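Long-range contact in beta-galactosidase (Bacillus circulans, PDB 4MAD), which probably hydrolyses terminal non-reducing beta-D-galactose residues in beta-D-galactosides, as a member of glycoside hydrolase family 35: residues A[389-400]-A[485-495]. Numbering follows the deposited sequence.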
ATOM      1  N   TYR A 389      10.283  12.396 -14.860  1.00 16.44           N
ATOM      2  CA  TYR A 389      10.347  11.685 -16.097  1.00 18.19           C
ATOM      3  C   TYR A 389       8.987  11.016 -16.366  1.00 16.48           C
ATOM      4  O   TYR A 389       8.873  10.288 -17.251  1.00 18.88           O
ATOM      5  CB  TYR A 389      11.481  10.682 -16.113  1.00 15.95           C
ATOM      6  CG  TYR A 389      12.861  11.264 -15.907  1.00 14.82           C
ATOM      7  CD1 TYR A 389      13.408  12.128 -16.824  1.00 21.10           C
ATOM      8  CD2 TYR A 389      13.608  10.942 -14.835  1.00 15.63           C
ATOM      9  CE1 TYR A 389      14.631  12.645 -16.649  1.00 17.00           C
ATOM     10  CE2 TYR A 389      14.842  11.450 -14.667  1.00 16.68           C
ATOM     11  CZ  TYR A 389      15.359  12.322 -15.599  1.00 18.97           C
ATOM     12  OH  TYR A 389      16.590  12.883 -15.466  1.00 16.12           O
ATOM     13  N   GLY A 390       7.998  11.345 -15.570  1.00 16.69           N
ATOM     14  CA  GLY A 390       6.691  10.753 -15.671  1.00 17.16           C
ATOM     15  C   GLY A 390       6.494   9.373 -15.097  1.00 17.66           C
ATOM     16  O   GLY A 390       5.618   8.694 -15.519  1.00 16.86           O
ATOM     17  N   GLN A 391       7.311   8.998 -14.129  1.00 15.89           N
ATOM     18  CA  GLN A 391       7.279   7.658 -13.602  1.00 17.72           C
ATOM     19  C   GLN A 391       6.877   7.539 -12.131  1.00 18.71           C
ATOM     20  O   GLN A 391       7.523   8.064 -11.288  1.00 17.70           O
ATOM     21  CB  GLN A 391       8.653   6.999 -13.749  1.00 15.71           C
ATOM     22  CG  GLN A 391       8.661   5.544 -13.307  1.00 17.74           C
ATOM     23  CD  GLN A 391      10.020   4.924 -13.267  1.00 17.94           C
ATOM     24  OE1 GLN A 391      10.980   5.524 -13.668  1.00 18.20           O
ATOM     25  NE2 GLN A 391      10.094   3.702 -12.786  1.00 16.69           N
ATOM     26  N   ALA A 392       5.801   6.827 -11.867  1.00 16.17           N
ATOM     27  CA  ALA A 392       5.352   6.608 -10.509  1.00 17.31           C
ATOM     28  C   ALA A 392       6.099   5.567  -9.733  1.00 18.35           C
ATOM     29  O   ALA A 392       6.588   5.820  -8.707  1.00 19.67           O
ATOM     30  CB  ALA A 392       3.869   6.242 -10.510  1.00 13.55           C
ATOM     31  N   TYR A 393       6.158   4.380 -10.301  1.00 16.96           N
ATOM     32  CA  TYR A 393       6.648   3.201  -9.608  1.00 15.25           C
ATOM     33  C   TYR A 393       7.746   2.414 -10.345  1.00 15.98           C
ATOM     34  O   TYR A 393       7.868   2.497 -11.504  1.00 15.75           O
ATOM     35  CB  TYR A 393       5.511   2.254  -9.247  1.00 16.98           C
ATOM     36  CG  TYR A 393       4.206   2.852  -8.797  1.00 15.89           C
ATOM     37  CD1 TYR A 393       4.112   3.570  -7.643  1.00 17.66           C
ATOM     38  CD2 TYR A 393       3.046   2.630  -9.501  1.00 14.91           C
ATOM     39  CE1 TYR A 393       2.940   4.085  -7.221  1.00 16.23           C
ATOM     40  CE2 TYR A 393       1.885   3.180  -9.122  1.00 16.72           C
ATOM     41  CZ  TYR A 393       1.798   3.884  -7.970  1.00 18.53           C
ATOM     42  OH  TYR A 393       0.655   4.440  -7.592  1.00 19.59           O
ATOM     43  N   GLY A 394       8.518   1.666  -9.585  1.00 15.14           N
ATOM     44  CA  GLY A 394       9.495   0.749 -10.121  1.00 13.98           C
ATOM     45  C   GLY A 394      10.963   1.091 -10.040  1.00 15.22           C
ATOM     46  O   GLY A 394      11.390   1.556  -9.069  1.00 15.01           O
ATOM     47  N   PHE A 395      11.694   0.866 -11.127  1.00 15.26           N
ATOM     48  CA  PHE A 395      13.135   1.002 -11.189  1.00 15.37           C
ATOM     49  C   PHE A 395      13.424   2.027 -12.275  1.00 15.70           C
ATOM     50  O   PHE A 395      12.613   2.258 -13.107  1.00 15.45           O
ATOM     51  CB  PHE A 395      13.803  -0.324 -11.575  1.00 16.64           C
ATOM     52  CG  PHE A 395      13.581  -1.449 -10.602  1.00 15.70           C
ATOM     53  CD1 PHE A 395      14.510  -1.740  -9.653  1.00 14.94           C
ATOM     54  CD2 PHE A 395      12.452  -2.229 -10.655  1.00 17.17           C
ATOM     55  CE1 PHE A 395      14.319  -2.718  -8.769  1.00 18.43           C
ATOM     56  CE2 PHE A 395      12.282  -3.228  -9.767  1.00 17.32           C
ATOM     57  CZ  PHE A 395      13.203  -3.465  -8.828  1.00 20.01           C
ATOM     58  N   ILE A 396      14.574   2.641 -12.201  1.00 15.62           N
ATOM     59  CA  ILE A 396      14.988   3.576 -13.220  1.00 15.50           C
ATOM     60  C   ILE A 396      16.492   3.504 -13.359  1.00 15.96           C
ATOM     61  O   ILE A 396      17.177   3.434 -12.417  1.00 14.54           O
ATOM     62  CB  ILE A 396      14.499   4.991 -12.911  1.00 14.31           C
ATOM     63  CG1 ILE A 396      14.973   5.973 -13.957  1.00 16.55           C
ATOM     64  CG2 ILE A 396      14.962   5.417 -11.606  1.00 14.04           C
ATOM     65  CD1 ILE A 396      14.320   7.202 -13.892  1.00 16.44           C
ATOM     66  N   VAL A 397      16.945   3.495 -14.585  1.00 16.32           N
ATOM     67  CA  VAL A 397      18.340   3.443 -14.830  1.00 16.54           C
ATOM     68  C   VAL A 397      18.815   4.831 -15.277  1.00 17.32           C
ATOM     69  O   VAL A 397      18.267   5.401 -16.145  1.00 18.23           O
ATOM     70  CB  VAL A 397      18.705   2.469 -15.948  1.00 17.13           C
ATOM     71  CG1 VAL A 397      20.136   2.489 -16.209  1.00 18.87           C
ATOM     72  CG2 VAL A 397      18.283   1.105 -15.618  1.00 21.23           C
ATOM     73  N   TYR A 398      19.863   5.299 -14.635  1.00 15.84           N
ATOM     74  CA  TYR A 398      20.476   6.573 -14.919  1.00 17.07           C
ATOM     75  C   TYR A 398      21.882   6.294 -15.491  1.00 17.88           C
ATOM     76  O   TYR A 398      22.586   5.505 -14.979  1.00 14.36           O
ATOM     77  CB  TYR A 398      20.674   7.436 -13.676  1.00 16.35           C
ATOM     78  CG  TYR A 398      19.447   7.979 -12.969  1.00 20.95           C
ATOM     79  CD1 TYR A 398      18.980   9.255 -13.219  1.00 17.89           C
ATOM     80  CD2 TYR A 398      18.808   7.268 -11.987  1.00 18.10           C
ATOM     81  CE1 TYR A 398      17.906   9.747 -12.553  1.00 16.11           C
ATOM     82  CE2 TYR A 398      17.763   7.780 -11.347  1.00 18.41           C
ATOM     83  CZ  TYR A 398      17.301   9.020 -11.629  1.00 16.33           C
ATOM     84  OH  TYR A 398      16.264   9.518 -10.990  1.00 18.58           O
ATOM     85  N   GLU A 399      22.214   6.939 -16.594  1.00 17.13           N
ATOM     86  CA  GLU A 399      23.395   6.595 -17.337  1.00 19.49           C
ATOM     87  C   GLU A 399      24.116   7.867 -17.851  1.00 18.54           C
ATOM     88  O   GLU A 399      23.490   8.751 -18.347  1.00 19.32           O
ATOM     89  CB  GLU A 399      22.953   5.712 -18.484  1.00 21.34           C
ATOM     90  CG  GLU A 399      23.876   5.362 -19.550  1.00 29.18           C
ATOM     91  CD  GLU A 399      23.262   4.281 -20.480  1.00 36.88           C
ATOM     92  OE1 GLU A 399      22.889   4.588 -21.604  1.00 36.16           O
ATOM     93  OE2 GLU A 399      23.078   3.153 -20.040  1.00 34.32           O
ATOM     94  N   THR A 400      25.424   7.921 -17.690  1.00 19.05           N
ATOM     95  CA  THR A 400      26.210   9.044 -18.164  1.00 22.15           C
ATOM     96  C   THR A 400      27.606   8.582 -18.461  1.00 23.53           C
ATOM     97  O   THR A 400      28.048   7.607 -17.921  1.00 21.53           O
ATOM     98  CB  THR A 400      26.273  10.199 -17.168  1.00 22.59           C
ATOM     99  OG1 THR A 400      26.746  11.397 -17.797  1.00 22.85           O
ATOM    100  CG2 THR A 400      27.160   9.852 -16.050  1.00 23.02           C
ATOM    101  N   LEU A 485      28.088  15.204 -12.033  1.00 16.12           N
ATOM    102  CA  LEU A 485      28.098  14.710 -13.384  1.00 15.89           C
ATOM    103  C   LEU A 485      26.862  15.164 -14.149  1.00 17.33           C
ATOM    104  O   LEU A 485      25.824  15.140 -13.629  1.00 16.24           O
ATOM    105  CB  LEU A 485      28.193  13.185 -13.383  1.00 14.92           C
ATOM    106  CG  LEU A 485      29.368  12.587 -12.605  1.00 17.53           C
ATOM    107  CD1 LEU A 485      29.362  11.088 -12.659  1.00 15.99           C
ATOM    108  CD2 LEU A 485      30.677  13.138 -13.008  1.00 16.35           C
ATOM    109  N   PHE A 486      27.054  15.608 -15.372  1.00 14.95           N
ATOM    110  CA  PHE A 486      25.991  16.087 -16.186  1.00 21.55           C
ATOM    111  C   PHE A 486      25.775  15.299 -17.510  1.00 29.48           C
ATOM    112  O   PHE A 486      26.532  14.454 -17.850  1.00 39.93           O
ATOM    113  CB  PHE A 486      26.163  17.594 -16.373  1.00 18.60           C
ATOM    114  CG  PHE A 486      26.083  18.371 -15.076  1.00 16.66           C
ATOM    115  CD1 PHE A 486      24.895  18.523 -14.428  1.00 13.98           C
ATOM    116  CD2 PHE A 486      27.194  18.890 -14.496  1.00 17.53           C
ATOM    117  CE1 PHE A 486      24.806  19.214 -13.268  1.00 16.49           C
ATOM    118  CE2 PHE A 486      27.137  19.595 -13.374  1.00 18.72           C
ATOM    119  CZ  PHE A 486      25.964  19.722 -12.705  1.00 22.09           C
ATOM    120  N   ASP A 487      24.686  15.551 -18.197  1.00 30.85           N
ATOM    121  CA  ASP A 487      24.396  14.898 -19.452  1.00 26.22           C
ATOM    122  C   ASP A 487      23.972  13.446 -19.271  1.00 21.83           C
ATOM    123  O   ASP A 487      24.731  12.565 -19.492  1.00 24.63           O
ATOM    124  CB  ASP A 487      25.551  15.018 -20.450  1.00 20.00           C
ATOM    125  CG  ASP A 487      25.136  14.694 -21.854  1.00 20.00           C
ATOM    126  OD1 ASP A 487      24.020  14.285 -22.052  1.00 20.00           O
ATOM    127  OD2 ASP A 487      25.926  14.879 -22.765  1.00 20.00           O
ATOM    128  N   TRP A 488      22.757  13.272 -18.777  1.00 19.89           N
ATOM    129  CA  TRP A 488      22.176  11.972 -18.584  1.00 17.83           C
ATOM    130  C   TRP A 488      21.159  11.405 -19.555  1.00 19.25           C
ATOM    131  O   TRP A 488      20.435  12.127 -20.129  1.00 19.18           O
ATOM    132  CB  TRP A 488      21.518  12.158 -17.205  1.00 20.00           C
ATOM    133  CG  TRP A 488      22.481  12.358 -16.137  1.00 20.00           C
ATOM    134  CD1 TRP A 488      22.995  13.525 -15.754  1.00 20.00           C
ATOM    135  CD2 TRP A 488      23.101  11.366 -15.330  1.00 20.00           C
ATOM    136  NE1 TRP A 488      23.876  13.360 -14.759  1.00 20.00           N
ATOM    137  CE2 TRP A 488      23.983  12.031 -14.485  1.00 20.00           C
ATOM    138  CE3 TRP A 488      22.987   9.985 -15.228  1.00 20.00           C
ATOM    139  CZ2 TRP A 488      24.731  11.366 -13.545  1.00 20.00           C
ATOM    140  CZ3 TRP A 488      23.732   9.345 -14.309  1.00 20.00           C
ATOM    141  CH2 TRP A 488      24.599  10.021 -13.492  1.00 20.00           C
ATOM    142  N   THR A 489      21.160  10.086 -19.668  1.00 19.46           N
ATOM    143  CA  THR A 489      20.168   9.324 -20.360  1.00 19.09           C
ATOM    144  C   THR A 489      19.543   8.424 -19.301  1.00 18.50           C
ATOM    145  O   THR A 489      20.237   7.850 -18.551  1.00 19.00           O
ATOM    146  CB  THR A 489      20.752   8.449 -21.488  1.00 23.12           C
ATOM    147  OG1 THR A 489      21.483   9.241 -22.425  1.00 20.82           O
ATOM    148  CG2 THR A 489      19.637   7.764 -22.203  1.00 18.82           C
ATOM    149  N   VAL A 490      18.221   8.349 -19.249  1.00 17.79           N
ATOM    150  CA  VAL A 490      17.550   7.587 -18.214  1.00 17.56           C
ATOM    151  C   VAL A 490      16.479   6.734 -18.836  1.00 18.48           C
ATOM    152  O   VAL A 490      15.917   7.107 -19.803  1.00 17.04           O
ATOM    153  CB  VAL A 490      16.926   8.472 -17.171  1.00 18.62           C
ATOM    154  CG1 VAL A 490      17.919   9.421 -16.616  1.00 18.88           C
ATOM    155  CG2 VAL A 490      15.731   9.110 -17.705  1.00 20.94           C
ATOM    156  N   TYR A 491      16.286   5.580 -18.230  1.00 15.34           N
ATOM    157  CA  TYR A 491      15.334   4.625 -18.661  1.00 15.06           C
ATOM    158  C   TYR A 491      14.387   4.281 -17.511  1.00 15.81           C
ATOM    159  O   TYR A 491      14.719   3.592 -16.629  1.00 16.62           O
ATOM    160  CB  TYR A 491      16.070   3.367 -19.150  1.00 12.37           C
ATOM    161  CG  TYR A 491      17.190   3.615 -20.174  1.00 15.08           C
ATOM    162  CD1 TYR A 491      16.967   3.536 -21.504  1.00 22.92           C
ATOM    163  CD2 TYR A 491      18.450   3.926 -19.782  1.00 16.54           C
ATOM    164  CE1 TYR A 491      17.994   3.791 -22.419  1.00 23.47           C
ATOM    165  CE2 TYR A 491      19.466   4.172 -20.669  1.00 26.14           C
ATOM    166  CZ  TYR A 491      19.241   4.107 -21.991  1.00 26.12           C
ATOM    167  OH  TYR A 491      20.245   4.347 -22.894  1.00 29.26           O
ATOM    168  N   PRO A 492      13.210   4.819 -17.577  1.00 18.39           N
ATOM    169  CA  PRO A 492      12.224   4.532 -16.565  1.00 15.95           C
ATOM    170  C   PRO A 492      11.724   3.084 -16.755  1.00 17.76           C
ATOM    171  O   PRO A 492      11.397   2.713 -17.816  1.00 18.40           O
ATOM    172  CB  PRO A 492      11.145   5.541 -16.859  1.00 20.17           C
ATOM    173  CG  PRO A 492      11.821   6.610 -17.606  1.00 20.19           C
ATOM    174  CD  PRO A 492      12.784   5.916 -18.433  1.00 20.09           C
ATOM    175  N   LEU A 493      11.638   2.326 -15.673  1.00 16.88           N
ATOM    176  CA  LEU A 493      11.284   0.935 -15.697  1.00 15.69           C
ATOM    177  C   LEU A 493      10.147   0.626 -14.700  1.00 16.14           C
ATOM    178  O   LEU A 493      10.356   0.126 -13.671  1.00 16.41           O
ATOM    179  CB  LEU A 493      12.509   0.053 -15.426  1.00 15.61           C
ATOM    180  CG  LEU A 493      13.685   0.105 -16.403  1.00 15.66           C
ATOM    181  CD1 LEU A 493      15.003  -0.365 -15.879  1.00 16.26           C
ATOM    182  CD2 LEU A 493      13.357  -0.467 -17.648  1.00 18.22           C
ATOM    183  N   PRO A 494       8.959   1.021 -15.084  1.00 16.42           N
ATOM    184  CA  PRO A 494       7.731   0.772 -14.331  1.00 16.76           C
ATOM    185  C   PRO A 494       7.266  -0.701 -14.413  1.00 15.48           C
ATOM    186  O   PRO A 494       6.432  -1.110 -13.683  1.00 16.61           O
ATOM    187  CB  PRO A 494       6.716   1.659 -15.020  1.00 18.10           C
ATOM    188  CG  PRO A 494       7.255   1.906 -16.330  1.00 17.60           C
ATOM    189  CD  PRO A 494       8.728   1.842 -16.267  1.00 17.83           C
ATOM    190  N   LEU A 495       7.812  -1.414 -15.372  1.00 15.47           N
ATOM    191  CA  LEU A 495       7.576  -2.834 -15.555  1.00 16.23           C
ATOM    192  C   LEU A 495       6.094  -3.135 -15.781  1.00 17.10           C
ATOM    193  O   LEU A 495       5.637  -4.140 -15.383  1.00 19.31           O
ATOM    194  CB  LEU A 495       8.098  -3.624 -14.385  1.00 15.65           C
ATOM    195  CG  LEU A 495       9.576  -3.524 -14.023  1.00 16.29           C
ATOM    196  CD1 LEU A 495       9.905  -4.545 -13.001  1.00 20.59           C
ATOM    197  CD2 LEU A 495      10.427  -3.660 -15.239  1.00 17.94           C
TER
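Tyr389 lays its ring flat against Val490, whose CG2 sits over the ring centre, 3.7 Å from the centroid; an aromatic suits this place because its face takes a methyl while its hydroxyl bonds to Ser380. Gln391, with CG anti to N (chi1 -176°), runs out extended across Pro492, its OE1 3.2 Å from Pro492 CB. Its NE2 donates to Tyr393 O and to Phe395 O, two bonds lying in the amide plane that fix its rotation, although buried OE1 has no hydrogen-bonding partner. Phe395 O is thus gripped twice, since Leu493 N reaches it from the opposite face. Gly394, with no side chain, lets its CA lie 3.7 Å from Leu493 O, and its positive phi (106°) suits glycine. Strands 395-403 and 488-493 pair antiparallel inside a six-stranded sheet of the first all-beta domain, away from the predicted catalytic glutamates of the TIM barrel. Pro492, lacking an N-H, falls at a non-hydrogen-bonded pair opposite Ile396, where the pairing with strand 395-403 asks for none. Branched Val397 sets CG2 3.6 Å from Leu493 CD1, while Tyr398 lies alongside Val490. Glu399, long enough to reach two residues along, receives Tyr491 OH on OE1 at 3.0 Å, from above the carboxylate plane; OE2 is held by Gln453. Thr400 serves twice: CB rests over the six-membered ring of Trp488, 3.7 Å from its centroid, and OG1 donates to Asp487 O.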